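Local coordinates for putative uncharacterized protein (Chaetomium thermophilum, PDB 4X2H) that is of unknown function but has an NTF2-like fold and associates with a second protein chain, consistent with a role in nuclear transport, at residues Lys9-Trp14 with Ser169-Leu174; Ser27-Asn32 with Glu57-Met62; Arg102-Gln107 with Pro157-Leu162; Glu111-Thr116 with Val161-Gly166; Phe133-Ser136 with Asp141-Val144. One frame throughout, in Å; residues are numbered along the deposited sequence.

Contact 1: residues Lys9-Trp14 with Ser169-Leu174; sequences KSFVEW and SGRKYL
S10 is the first helical residue to meet R171, and it does so lightly: its OG stands 3.6 Å from R171 NH2, at the edge of the guanidinium and near its plane, without a hydrogen bond. F11 comes next. Its CB lies 3.5 Å from R171 NH1, and that nitrogen sits at the edge of the phenyl ring, in the ring plane, instead of over its face. The two flat groups are turned 73° apart, so the guanidinium offers a face to the ring's edge and the geometry is not a cation-pi stack. Beyond R171 the same ring meets F153 edge-to-face and rests on L125 of the sheet.

One helical turn after S10, W14 makes the third touch. Here the aliphatic part of the arginine does the work: R171 CD lies over one face of the indole, 3.9 Å from the centroid of its six-membered ring and 17° off the normal, a CH-pi contact. Bends at chi2 (-59°) and chi3 fold the chain of R171 so that CD reaches W14 while its guanidinium turns back to S10 and F11. The backbone of R171 is tied in turn to N158, whose ND2 donates to R171 O. A long N-terminal helix, here 3-20, lying against a curved sheet is the hallmark of the NTF2-like alpha+beta fold, and this contact joins that helix to the lead-in of strand 173-182.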
# COMPACT_ATOMS: atom_id res chain seq x y z
N LYS B 9 8.24 -4.91 8.81
CA LYS B 9 9.61 -5.30 8.48
C LYS B 9 9.74 -6.82 8.48
O LYS B 9 10.33 -7.41 7.58
CB LYS B 9 10.60 -4.67 9.46
CG LYS B 9 12.05 -5.04 9.20
CD LYS B 9 12.97 -4.37 10.22
CE LYS B 9 14.41 -4.83 10.06
NZ LYS B 9 15.32 -4.11 11.00
N SER B 10 9.18 -7.44 9.51
CA SER B 10 9.23 -8.89 9.65
C SER B 10 8.48 -9.58 8.51
O SER B 10 8.96 -10.57 7.96
CB SER B 10 8.65 -9.31 11.01
OG SER B 10 8.60 -10.72 11.12
N PHE B 11 7.32 -9.04 8.14
CA PHE B 11 6.54 -9.63 7.07
C PHE B 11 7.25 -9.49 5.73
O PHE B 11 7.34 -10.45 4.96
CB PHE B 11 5.15 -8.98 6.96
CG PHE B 11 4.43 -9.35 5.70
CD1 PHE B 11 3.74 -10.53 5.61
CD2 PHE B 11 4.50 -8.52 4.58
CE1 PHE B 11 3.08 -10.88 4.44
CE2 PHE B 11 3.86 -8.87 3.41
CZ PHE B 11 3.15 -10.05 3.34
N VAL B 12 7.75 -8.29 5.45
CA VAL B 12 8.41 -8.03 4.17
C VAL B 12 9.63 -8.92 4.02
O VAL B 12 9.87 -9.50 2.96
CB VAL B 12 8.81 -6.55 4.04
CG1 VAL B 12 9.73 -6.33 2.83
CG2 VAL B 12 7.58 -5.67 3.91
N GLU B 13 10.41 -9.04 5.09
CA GLU B 13 11.62 -9.85 5.05
C GLU B 13 11.24 -11.31 4.78
O GLU B 13 11.89 -11.98 3.99
CB GLU B 13 12.40 -9.73 6.36
CG GLU B 13 13.80 -10.32 6.31
CD GLU B 13 14.59 -10.07 7.59
OE1 GLU B 13 14.30 -9.06 8.28
OE2 GLU B 13 15.49 -10.87 7.90
N TRP B 14 10.18 -11.78 5.42
CA TRP B 14 9.74 -13.16 5.25
C TRP B 14 9.21 -13.42 3.85
O TRP B 14 9.64 -14.36 3.18
CB TRP B 14 8.66 -13.52 6.27
CG TRP B 14 8.06 -14.87 5.99
CD1 TRP B 14 8.60 -16.08 6.30
CD2 TRP B 14 6.82 -15.14 5.31
NE1 TRP B 14 7.77 -17.09 5.86
CE2 TRP B 14 6.68 -16.54 5.25
CE3 TRP B 14 5.83 -14.33 4.75
CZ2 TRP B 14 5.58 -17.15 4.66
CZ3 TRP B 14 4.74 -14.94 4.16
CH2 TRP B 14 4.62 -16.34 4.11
N SER B 169 7.87 -20.27 15.56
CA SER B 169 7.64 -20.07 14.14
C SER B 169 6.26 -19.46 13.95
O SER B 169 5.50 -19.33 14.91
CB SER B 169 7.75 -21.39 13.38
OG SER B 169 6.53 -22.12 13.46
N GLY B 170 5.94 -19.08 12.72
CA GLY B 170 4.61 -18.62 12.39
C GLY B 170 4.53 -17.14 12.06
O GLY B 170 5.39 -16.34 12.41
N ARG B 171 3.45 -16.80 11.37
CA ARG B 171 3.20 -15.44 10.92
C ARG B 171 2.33 -14.69 11.92
O ARG B 171 1.22 -15.12 12.21
CB ARG B 171 2.53 -15.49 9.54
CG ARG B 171 3.47 -15.86 8.40
CD ARG B 171 4.61 -14.86 8.30
NE ARG B 171 4.13 -13.53 8.62
CZ ARG B 171 4.89 -12.53 9.07
NH1 ARG B 171 4.33 -11.36 9.34
NH2 ARG B 171 6.20 -12.71 9.26
N LYS B 172 2.84 -13.58 12.45
CA LYS B 172 2.10 -12.80 13.45
C LYS B 172 0.93 -12.04 12.84
O LYS B 172 -0.09 -11.81 13.51
CB LYS B 172 3.03 -11.81 14.15
CG LYS B 172 3.91 -12.42 15.22
CD LYS B 172 4.79 -11.35 15.86
CE LYS B 172 5.15 -11.68 17.29
NZ LYS B 172 6.12 -12.80 17.39
N TYR B 173 1.09 -11.64 11.58
CA TYR B 173 0.04 -10.97 10.82
C TYR B 173 -0.10 -11.61 9.44
O TYR B 173 0.89 -11.96 8.81
CB TYR B 173 0.34 -9.47 10.71
CG TYR B 173 0.36 -8.82 12.07
CD1 TYR B 173 1.51 -8.82 12.85
CD2 TYR B 173 -0.79 -8.25 12.60
CE1 TYR B 173 1.52 -8.25 14.11
CE2 TYR B 173 -0.80 -7.68 13.86
CZ TYR B 173 0.36 -7.68 14.61
OH TYR B 173 0.35 -7.12 15.86
N LEU B 174 -1.35 -11.75 9.00
CA LEU B 174 -1.67 -12.48 7.78
C LEU B 174 -2.23 -11.57 6.70
O LEU B 174 -2.77 -10.52 6.99
CB LEU B 174 -2.67 -13.59 8.09
CG LEU B 174 -2.20 -14.62 9.11
CD1 LEU B 174 -3.36 -15.47 9.59
CD2 LEU B 174 -1.09 -15.49 8.53

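Contact 2: residues Ser27-Asn32 with Glu57-Met62; sequences SGYVNN and EEWDTM
Y29 and W59 each swing a ring toward the other segment: Y29 CG is anti to its carbonyl carbon (chi1 -67°), W59 CG lies anti to the backbone N (169°), and the two side chains then cross at about a right angle. In this NTF2-like fold the pair joins the loop that follows the long helix 3-20 to helix 56-66. The phenol oxygen of Y29 approaches the pyrrole part of the indole, with OH 3.2 Å from W59 CD1. Although Y29 OH is also 3.3 Å from W59 NE1, the angle is too poor for a hydrogen bond; each group is bonded elsewhere, Y29 OH to H178 ND1 and W59 NE1 to Y15 OH. H178 also meets the W59 ring edge-to-face, and an apolar side chain of another protein chain packs on this tryptophan, so the buried half of the contact extends to the neighbouring protein.

The exposed half is polar. The E57 chain bends at chi2, which brings its carboxylate toward N32 from the opposite direction. N32 ND2 donates to E57 OE1 at 2.8 Å, nearly straight at 170°; the acceptor lies in the amide plane, and the amide meets the syn side of the carboxylate. Amide and carboxylate are nevertheless steeply twisted against each other. A water bridges the two groups, donating to E57 OE2 at 2.6 Å and, on a longer path, to N32 OD1 at 3.3 Å.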
# COMPACT_ATOMS: atom_id res chain seq x y z
N SER B 27 1.05 -19.73 3.14
CA SER B 27 0.85 -19.81 4.58
C SER B 27 0.76 -18.42 5.21
O SER B 27 0.36 -18.28 6.37
CB SER B 27 1.98 -20.60 5.24
OG SER B 27 3.18 -19.86 5.26
N GLY B 28 1.11 -17.39 4.45
CA GLY B 28 1.05 -16.02 4.93
C GLY B 28 -0.30 -15.35 4.72
O GLY B 28 -0.47 -14.19 5.07
N TYR B 29 -1.24 -16.08 4.14
CA TYR B 29 -2.58 -15.55 3.85
C TYR B 29 -3.62 -16.06 4.84
O TYR B 29 -3.41 -17.08 5.50
CB TYR B 29 -3.00 -15.93 2.43
CG TYR B 29 -2.18 -15.25 1.36
CD1 TYR B 29 -0.90 -15.69 1.06
CD2 TYR B 29 -2.68 -14.17 0.65
CE1 TYR B 29 -0.14 -15.08 0.09
CE2 TYR B 29 -1.93 -13.55 -0.33
CZ TYR B 29 -0.66 -14.01 -0.60
OH TYR B 29 0.10 -13.41 -1.56
N VAL B 30 -4.75 -15.36 4.94
CA VAL B 30 -5.78 -15.72 5.91
C VAL B 30 -6.46 -17.05 5.58
O VAL B 30 -6.99 -17.70 6.48
CB VAL B 30 -6.88 -14.63 6.02
CG1 VAL B 30 -6.31 -13.35 6.63
CG2 VAL B 30 -7.55 -14.39 4.66
N ASN B 31 -6.44 -17.45 4.31
CA ASN B 31 -7.20 -18.62 3.86
C ASN B 31 -6.93 -19.88 4.67
O ASN B 31 -7.85 -20.62 5.01
CB ASN B 31 -6.91 -18.91 2.39
CG ASN B 31 -7.29 -17.77 1.48
OD1 ASN B 31 -6.98 -16.61 1.77
ND2 ASN B 31 -7.98 -18.08 0.39
N ASN B 32 -5.66 -20.13 4.98
CA ASN B 32 -5.26 -21.36 5.66
C ASN B 32 -5.02 -21.14 7.15
O ASN B 32 -4.18 -21.80 7.76
CB ASN B 32 -4.01 -21.94 5.00
CG ASN B 32 -4.23 -22.26 3.53
OD1 ASN B 32 -5.33 -22.63 3.12
ND2 ASN B 32 -3.17 -22.12 2.73
N GLU B 57 -2.70 -20.43 -3.18
CA GLU B 57 -2.06 -21.58 -3.80
C GLU B 57 -1.83 -21.35 -5.29
O GLU B 57 -0.79 -21.72 -5.84
CB GLU B 57 -2.90 -22.85 -3.60
CG GLU B 57 -2.79 -23.46 -2.20
CD GLU B 57 -3.54 -22.68 -1.14
OE1 GLU B 57 -3.32 -22.96 0.06
OE2 GLU B 57 -4.37 -21.81 -1.48
N GLU B 58 -2.81 -20.73 -5.95
CA GLU B 58 -2.69 -20.44 -7.38
C GLU B 58 -1.60 -19.39 -7.61
O GLU B 58 -0.83 -19.48 -8.56
CB GLU B 58 -4.02 -19.98 -7.96
CG GLU B 58 -3.95 -19.70 -9.46
CD GLU B 58 -5.29 -19.35 -10.07
OE1 GLU B 58 -5.31 -18.90 -11.24
OE2 GLU B 58 -6.33 -19.51 -9.39
N TRP B 59 -1.55 -18.40 -6.73
CA TRP B 59 -0.52 -17.37 -6.79
C TRP B 59 0.87 -18.01 -6.66
O TRP B 59 1.79 -17.63 -7.39
CB TRP B 59 -0.76 -16.33 -5.69
CG TRP B 59 0.34 -15.34 -5.43
CD1 TRP B 59 0.83 -14.97 -4.21
CD2 TRP B 59 1.09 -14.59 -6.40
NE1 TRP B 59 1.82 -14.03 -4.36
CE2 TRP B 59 2.00 -13.78 -5.69
CE3 TRP B 59 1.07 -14.51 -7.80
CZ2 TRP B 59 2.89 -12.92 -6.33
CZ3 TRP B 59 1.96 -13.66 -8.43
CH2 TRP B 59 2.85 -12.87 -7.69
N ASP B 60 1.03 -18.97 -5.76
CA ASP B 60 2.29 -19.70 -5.65
C ASP B 60 2.64 -20.41 -6.97
O ASP B 60 3.80 -20.45 -7.38
CB ASP B 60 2.23 -20.72 -4.51
CG ASP B 60 2.67 -20.14 -3.17
OD1 ASP B 60 3.58 -19.28 -3.15
OD2 ASP B 60 2.11 -20.54 -2.13
N THR B 61 1.62 -20.95 -7.64
CA THR B 61 1.84 -21.64 -8.91
C THR B 61 2.25 -20.65 -10.00
O THR B 61 3.12 -20.95 -10.82
CB THR B 61 0.57 -22.40 -9.34
OG1 THR B 61 0.28 -23.42 -8.38
CG2 THR B 61 0.77 -23.06 -10.71
N MET B 62 1.63 -19.48 -10.00
CA MET B 62 1.95 -18.44 -10.97
C MET B 62 3.40 -17.97 -10.80
O MET B 62 4.09 -17.71 -11.79
CB MET B 62 0.99 -17.26 -10.82
CG MET B 62 -0.44 -17.61 -11.22
SD MET B 62 -1.66 -16.39 -10.70
CE MET B 62 -1.18 -14.97 -11.66
O HOH W 1 -6.35 -21.52 0.20

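Contact 3: residues Arg102-Gln107 with Pro157-Leu162; sequences RFAAPQ and PNWDVL
W159 and F103 share the one hydrogen bond between the two segments: W159 NE1 donates to F103 O at 2.9 Å, with an N-H...O angle of 152° and the oxygen tilted a little from the indole plane. The bond satisfies the N-H of a buried indole. The acceptor belongs to a type II beta turn from R102 to A105, closed by A105 N donating to R102 O.

CH-pi contact follows from the same turn. A105 CA lies over the indole, 3.6 Å from the centroid of its five-membered ring and 19° off the normal.

Apolar packing fills in around it. A105 CB reaches CZ2 of W159 at 3.4 Å, while P106 CD comes to 3.5 Å from W159 CG, over the same face as A105. P157 CB lies against the opposite face, so the indole is sandwiched between the turn and a proline of its own segment. Y36 of helix 34-39 adds a further ring contact.

Polar bonds within the second loop shape the backbone that carries W159: N158 OD1 accepts from D160 N at 3.0 Å in an Asx turn. The F103 ring, for its part, stacks with a polar side chain of another protein chain. A tryptophan clasped by a type II turn thus joins two connections at one end of the NTF2-like sheet, those following strands 83-96 and 145-157.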
# COMPACT_ATOMS: atom_id res chain seq x y z
N ARG B 102 -11.13 -6.40 15.47
CA ARG B 102 -11.81 -7.34 16.36
C ARG B 102 -12.31 -8.61 15.69
O ARG B 102 -12.78 -9.51 16.38
CB ARG B 102 -13.02 -6.67 17.02
CG ARG B 102 -12.74 -5.35 17.69
CD ARG B 102 -13.86 -4.99 18.65
NE ARG B 102 -13.39 -4.11 19.71
CZ ARG B 102 -13.89 -4.07 20.94
NH1 ARG B 102 -14.89 -4.87 21.29
NH2 ARG B 102 -13.39 -3.23 21.84
N PHE B 103 -12.26 -8.69 14.37
CA PHE B 103 -12.89 -9.82 13.72
C PHE B 103 -12.18 -11.12 14.07
O PHE B 103 -10.96 -11.24 13.93
CB PHE B 103 -12.94 -9.68 12.20
CG PHE B 103 -13.63 -10.83 11.53
CD1 PHE B 103 -15.01 -10.94 11.58
CD2 PHE B 103 -12.91 -11.83 10.92
CE1 PHE B 103 -15.66 -12.01 11.00
CE2 PHE B 103 -13.55 -12.92 10.33
CZ PHE B 103 -14.94 -13.00 10.38
N ALA B 104 -12.97 -12.08 14.55
CA ALA B 104 -12.50 -13.41 14.93
C ALA B 104 -11.60 -13.38 16.17
O ALA B 104 -11.00 -14.39 16.53
CB ALA B 104 -11.78 -14.08 13.76
N ALA B 105 -11.51 -12.23 16.82
CA ALA B 105 -10.59 -12.04 17.93
C ALA B 105 -11.01 -12.83 19.17
O ALA B 105 -12.18 -12.80 19.55
CB ALA B 105 -10.49 -10.56 18.28
N PRO B 106 -10.06 -13.54 19.80
CA PRO B 106 -10.35 -14.09 21.13
C PRO B 106 -10.71 -12.98 22.09
O PRO B 106 -10.08 -11.92 22.05
CB PRO B 106 -9.03 -14.76 21.54
CG PRO B 106 -8.30 -15.00 20.27
CD PRO B 106 -8.71 -13.91 19.33
N GLN B 107 -11.72 -13.20 22.92
CA GLN B 107 -12.19 -12.16 23.82
C GLN B 107 -11.05 -11.59 24.66
O GLN B 107 -10.99 -10.38 24.90
CB GLN B 107 -13.28 -12.71 24.74
CG GLN B 107 -13.90 -11.67 25.64
CD GLN B 107 -14.90 -12.29 26.60
OE1 GLN B 107 -15.22 -13.47 26.50
NE2 GLN B 107 -15.40 -11.48 27.53
N PRO B 157 -4.30 -9.42 12.25
CA PRO B 157 -3.67 -10.23 13.30
C PRO B 157 -3.87 -11.73 13.11
O PRO B 157 -4.97 -12.16 12.74
CB PRO B 157 -4.37 -9.76 14.58
CG PRO B 157 -4.90 -8.43 14.27
CD PRO B 157 -5.25 -8.44 12.82
N ASN B 158 -2.83 -12.51 13.35
CA ASN B 158 -2.96 -13.97 13.44
C ASN B 158 -3.25 -14.35 14.88
O ASN B 158 -2.34 -14.42 15.70
CB ASN B 158 -1.70 -14.68 12.95
CG ASN B 158 -1.86 -16.19 12.90
OD1 ASN B 158 -2.82 -16.75 13.44
ND2 ASN B 158 -0.92 -16.86 12.25
N TRP B 159 -4.53 -14.58 15.19
CA TRP B 159 -4.95 -14.85 16.56
C TRP B 159 -4.37 -16.16 17.09
O TRP B 159 -4.31 -16.36 18.30
CB TRP B 159 -6.47 -14.89 16.66
CG TRP B 159 -7.16 -13.66 16.17
CD1 TRP B 159 -8.10 -13.58 15.19
CD2 TRP B 159 -6.96 -12.32 16.64
NE1 TRP B 159 -8.51 -12.28 15.03
CE2 TRP B 159 -7.82 -11.49 15.91
CE3 TRP B 159 -6.14 -11.74 17.62
CZ2 TRP B 159 -7.89 -10.11 16.11
CZ3 TRP B 159 -6.21 -10.38 17.82
CH2 TRP B 159 -7.07 -9.57 17.07
N ASP B 160 -3.96 -17.05 16.19
CA ASP B 160 -3.45 -18.36 16.59
C ASP B 160 -1.98 -18.32 16.96
O ASP B 160 -1.46 -19.28 17.55
CB ASP B 160 -3.68 -19.37 15.46
CG ASP B 160 -5.15 -19.59 15.16
OD1 ASP B 160 -5.95 -19.67 16.12
OD2 ASP B 160 -5.51 -19.67 13.96
N VAL B 161 -1.30 -17.22 16.64
CA VAL B 161 0.13 -17.09 16.87
C VAL B 161 0.45 -15.96 17.85
O VAL B 161 1.31 -16.10 18.72
CB VAL B 161 0.89 -16.85 15.54
CG1 VAL B 161 2.35 -16.45 15.79
CG2 VAL B 161 0.84 -18.10 14.68
N LEU B 162 -0.25 -14.83 17.71
CA LEU B 162 -0.01 -13.68 18.58
C LEU B 162 -0.18 -14.04 20.05
O LEU B 162 -1.27 -14.42 20.49
CB LEU B 162 -0.96 -12.53 18.22
CG LEU B 162 -0.59 -11.72 16.98
CD1 LEU B 162 -1.71 -10.78 16.61
CD2 LEU B 162 0.70 -10.94 17.21

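Contact 4: residues Glu111-Thr116 with Val161-Gly166; sequences EQHAPT and VLEKPG
H113 and E163 make up the whole close part of this contact, a histidine-carboxylate hydrogen bond at the protein surface. The two side chains approach from opposite directions. H113 NE2 donates to E163 OE2, which lies at the edge of the imidazole near its plane; the refined separation of 2.5 Å is very short, so its exact value is doubtful, and the bond is bent to 142°. The second carboxylate oxygen sits alongside without bonding: E163 OE1 is 3.0 Å from H113 NE2 but badly angled, and 3.1 Å from H113 CE1. Ring and carboxylate planes are twisted 35° apart. The other ring nitrogen, H113 ND1, has a weak hydrogen bond to D117 OD2. Carboxylates near both nitrogens might favour a positively charged imidazole.

Within the NTF2-like fold the pair links the end of helix 107-112 to the connection between strands 145-157 and 173-182. H113 is the first residue to leave the helix, and E163 occupies the third position of a type II beta turn from V161 to K164, in which K164 N donates to V161 O at 2.9 Å.

Around this tight point the contact is sparse and faces solvent. E163 is exposed, and little surface is buried between the segments. Q112 CB lies over one face of the imidazole, and the H113 side chain also touches V119.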
# COMPACT_ATOMS: atom_id res chain seq x y z
N GLU B 111 -9.82 -7.63 25.58
CA GLU B 111 -9.72 -7.12 26.95
C GLU B 111 -8.30 -6.68 27.30
O GLU B 111 -8.11 -5.64 27.93
CB GLU B 111 -10.19 -8.17 27.96
CG GLU B 111 -10.21 -7.67 29.40
CD GLU B 111 -10.61 -8.73 30.41
OE1 GLU B 111 -9.91 -9.76 30.51
OE2 GLU B 111 -11.63 -8.54 31.10
N GLN B 112 -7.31 -7.47 26.90
CA GLN B 112 -5.93 -7.24 27.33
C GLN B 112 -5.19 -6.20 26.50
O GLN B 112 -4.23 -5.60 26.97
CB GLN B 112 -5.14 -8.54 27.30
CG GLN B 112 -5.28 -9.35 28.57
CD GLN B 112 -5.41 -10.84 28.31
OE1 GLN B 112 -4.67 -11.41 27.52
NE2 GLN B 112 -6.37 -11.47 28.98
N HIS B 113 -5.64 -5.98 25.27
CA HIS B 113 -4.95 -5.07 24.37
C HIS B 113 -5.86 -3.97 23.85
O HIS B 113 -6.71 -4.20 23.00
CB HIS B 113 -4.34 -5.85 23.21
CG HIS B 113 -3.34 -6.87 23.65
ND1 HIS B 113 -2.13 -6.52 24.22
CD2 HIS B 113 -3.37 -8.22 23.63
CE1 HIS B 113 -1.47 -7.62 24.53
NE2 HIS B 113 -2.19 -8.66 24.19
N ALA B 114 -5.67 -2.78 24.41
CA ALA B 114 -6.37 -1.60 23.95
C ALA B 114 -5.85 -1.23 22.57
O ALA B 114 -4.79 -1.71 22.17
CB ALA B 114 -6.19 -0.45 24.92
N PRO B 115 -6.58 -0.38 21.85
CA PRO B 115 -6.12 0.03 20.52
C PRO B 115 -4.75 0.72 20.52
O PRO B 115 -4.12 0.84 19.47
CB PRO B 115 -7.21 1.00 20.06
CG PRO B 115 -8.43 0.55 20.79
CD PRO B 115 -7.94 0.09 22.13
N THR B 116 -4.29 1.16 21.69
CA THR B 116 -3.00 1.85 21.81
C THR B 116 -1.84 0.90 22.10
O THR B 116 -0.69 1.33 22.20
CB THR B 116 -3.05 2.92 22.91
OG1 THR B 116 -3.53 2.35 24.13
CG2 THR B 116 -3.96 4.07 22.50
N VAL B 161 -1.30 -17.22 16.64
CA VAL B 161 0.13 -17.09 16.87
C VAL B 161 0.45 -15.96 17.85
O VAL B 161 1.31 -16.10 18.72
CB VAL B 161 0.89 -16.85 15.54
CG1 VAL B 161 2.35 -16.45 15.79
CG2 VAL B 161 0.84 -18.10 14.68
N LEU B 162 -0.25 -14.83 17.71
CA LEU B 162 -0.01 -13.68 18.58
C LEU B 162 -0.18 -14.04 20.05
O LEU B 162 -1.27 -14.42 20.49
CB LEU B 162 -0.96 -12.53 18.22
CG LEU B 162 -0.59 -11.72 16.98
CD1 LEU B 162 -1.71 -10.78 16.61
CD2 LEU B 162 0.70 -10.94 17.21
N GLU B 163 0.91 -13.90 20.80
CA GLU B 163 0.93 -14.21 22.23
C GLU B 163 0.49 -15.64 22.52
O GLU B 163 -0.03 -15.95 23.60
CB GLU B 163 0.07 -13.20 23.00
CG GLU B 163 0.80 -11.90 23.28
CD GLU B 163 -0.10 -10.70 23.28
OE1 GLU B 163 0.40 -9.58 23.05
OE2 GLU B 163 -1.32 -10.86 23.50
N LYS B 164 0.72 -16.53 21.56
CA LYS B 164 0.53 -17.95 21.76
C LYS B 164 1.79 -18.51 22.41
O LYS B 164 2.84 -18.58 21.76
CB LYS B 164 0.24 -18.66 20.43
CG LYS B 164 -0.00 -20.17 20.54
CD LYS B 164 -1.22 -20.51 21.40
CE LYS B 164 -2.52 -19.96 20.83
NZ LYS B 164 -2.86 -20.56 19.51
N PRO B 165 1.72 -18.89 23.70
CA PRO B 165 2.95 -19.35 24.35
C PRO B 165 3.54 -20.60 23.69
O PRO B 165 2.82 -21.57 23.46
CB PRO B 165 2.51 -19.64 25.78
CG PRO B 165 1.06 -19.92 25.68
CD PRO B 165 0.55 -19.03 24.59
N GLY B 166 4.83 -20.54 23.37
CA GLY B 166 5.52 -21.66 22.75
C GLY B 166 5.57 -21.54 21.24
O GLY B 166 6.29 -22.29 20.58

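Contact 5: residues Phe133-Ser136 with Asp141-Val144; sequences FGAS and DDYV
Strands 122-135 and 145-157 of the NTF2-like sheet run antiparallel as neighbours, and this contact closes the base of the loop that joins them, with F133 and V144 meeting through their backbones. V144 N donates to F133 O at 2.8 Å, and F133 also has a backbone hydrogen bond with I145, the first residue of the next strand. The end of the F133 side chain leads away from segment 141-144 and packs on an apolar side chain of another protein chain, so the hairpin end also serves the interface. G134 follows at positive phi, and V144 CG2 lies alongside, 4.2 Å from G134 O.

Farther along, the closure passes from backbone to side chain. D142 CG stands between its backbone N and carbonyl carbon (chi1 75°), the crowded position, and from there the carboxylate faces S136. S136 N donates to the syn lone pair of D142 OD1 at 3.0 Å with an angle of 158°, and makes a weak second bond to D142 OD2 at 3.5 Å. The S136 hydroxyl also donates to D142 OD2; the refined length of that bond is very short and therefore doubtful. With chi1 at -57°, S136 OG lies beside its own backbone N, and both donors can thus engage one carboxylate. R82 adds a positive charge nearby: its NH1 bonds to G134 O and its NE forms a long, weak ion pair with D142 OD2. Between the two polar ends lies a small apolar touch, A135 CB against Y143 CB at 3.9 Å.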
# COMPACT_ATOMS: atom_id res chain seq x y z
N PHE B 133 14.96 -10.36 -14.05
CA PHE B 133 14.87 -11.62 -14.78
C PHE B 133 16.19 -11.97 -15.44
O PHE B 133 16.72 -11.18 -16.23
CB PHE B 133 13.77 -11.53 -15.84
CG PHE B 133 12.40 -11.35 -15.25
CD1 PHE B 133 11.96 -10.09 -14.88
CD2 PHE B 133 11.57 -12.43 -15.07
CE1 PHE B 133 10.69 -9.92 -14.33
CE2 PHE B 133 10.30 -12.27 -14.52
CZ PHE B 133 9.87 -11.01 -14.15
N GLY B 134 16.73 -13.14 -15.11
CA GLY B 134 17.92 -13.64 -15.77
C GLY B 134 19.22 -12.97 -15.35
O GLY B 134 20.21 -13.03 -16.08
N ALA B 135 19.22 -12.34 -14.18
CA ALA B 135 20.41 -11.69 -13.66
C ALA B 135 21.25 -12.66 -12.83
O ALA B 135 20.73 -13.64 -12.29
CB ALA B 135 20.03 -10.49 -12.81
N SER B 136 22.55 -12.39 -12.74
CA SER B 136 23.40 -13.09 -11.80
C SER B 136 22.85 -12.82 -10.40
O SER B 136 22.29 -11.75 -10.16
CB SER B 136 24.86 -12.65 -11.93
OG SER B 136 25.32 -12.83 -13.26
N ASP B 141 22.79 -5.29 -12.91
CA ASP B 141 23.10 -4.71 -14.22
C ASP B 141 23.17 -5.70 -15.39
O ASP B 141 23.16 -5.27 -16.54
CB ASP B 141 24.42 -3.93 -14.15
CG ASP B 141 25.52 -4.70 -13.44
OD1 ASP B 141 25.65 -5.92 -13.67
OD2 ASP B 141 26.25 -4.07 -12.64
N ASP B 142 23.24 -7.01 -15.12
CA ASP B 142 23.37 -7.98 -16.21
C ASP B 142 22.07 -8.76 -16.47
O ASP B 142 22.09 -9.82 -17.09
CB ASP B 142 24.54 -8.95 -15.92
CG ASP B 142 24.22 -9.99 -14.86
OD1 ASP B 142 23.21 -9.86 -14.13
OD2 ASP B 142 25.00 -10.96 -14.76
N TYR B 143 20.95 -8.21 -16.02
CA TYR B 143 19.64 -8.81 -16.25
C TYR B 143 19.24 -8.84 -17.72
O TYR B 143 19.80 -8.12 -18.55
CB TYR B 143 18.57 -8.05 -15.47
CG TYR B 143 18.51 -6.58 -15.81
CD1 TYR B 143 17.76 -6.13 -16.89
CD2 TYR B 143 19.19 -5.64 -15.04
CE1 TYR B 143 17.69 -4.78 -17.20
CE2 TYR B 143 19.13 -4.29 -15.35
CZ TYR B 143 18.38 -3.87 -16.43
OH TYR B 143 18.31 -2.53 -16.73
N VAL B 144 18.25 -9.68 -18.03
CA VAL B 144 17.62 -9.72 -19.34
C VAL B 144 16.44 -8.75 -19.36
O VAL B 144 16.30 -7.93 -20.26
CB VAL B 144 17.15 -11.14 -19.69
CG1 VAL B 144 16.45 -11.17 -21.04
CG2 VAL B 144 18.32 -12.11 -19.66

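Place alone does not set the chemistry of the five contacts. Contacts 1 and 2, nearest the chain's centre, are partly buried: contact 1 sets an arginine against F11 and W14, and contact 2 pairs a buried Y29-W59 half with a polar exposed one. They touch where W14 rests on S27 and G28. Contacts 3 and 4 lie at the surface and share V161 and L162, yet one is an indole clasp and the other a single polar bond. Contact 1 abuts contact 3 through N158. Contact 5, about 42 Å centre to centre from contact 3, is partly buried though far from the chain's centre, and backbone and carboxylate bonds hold it. Contacts 2, 3 and 5 also reach the second protein chain.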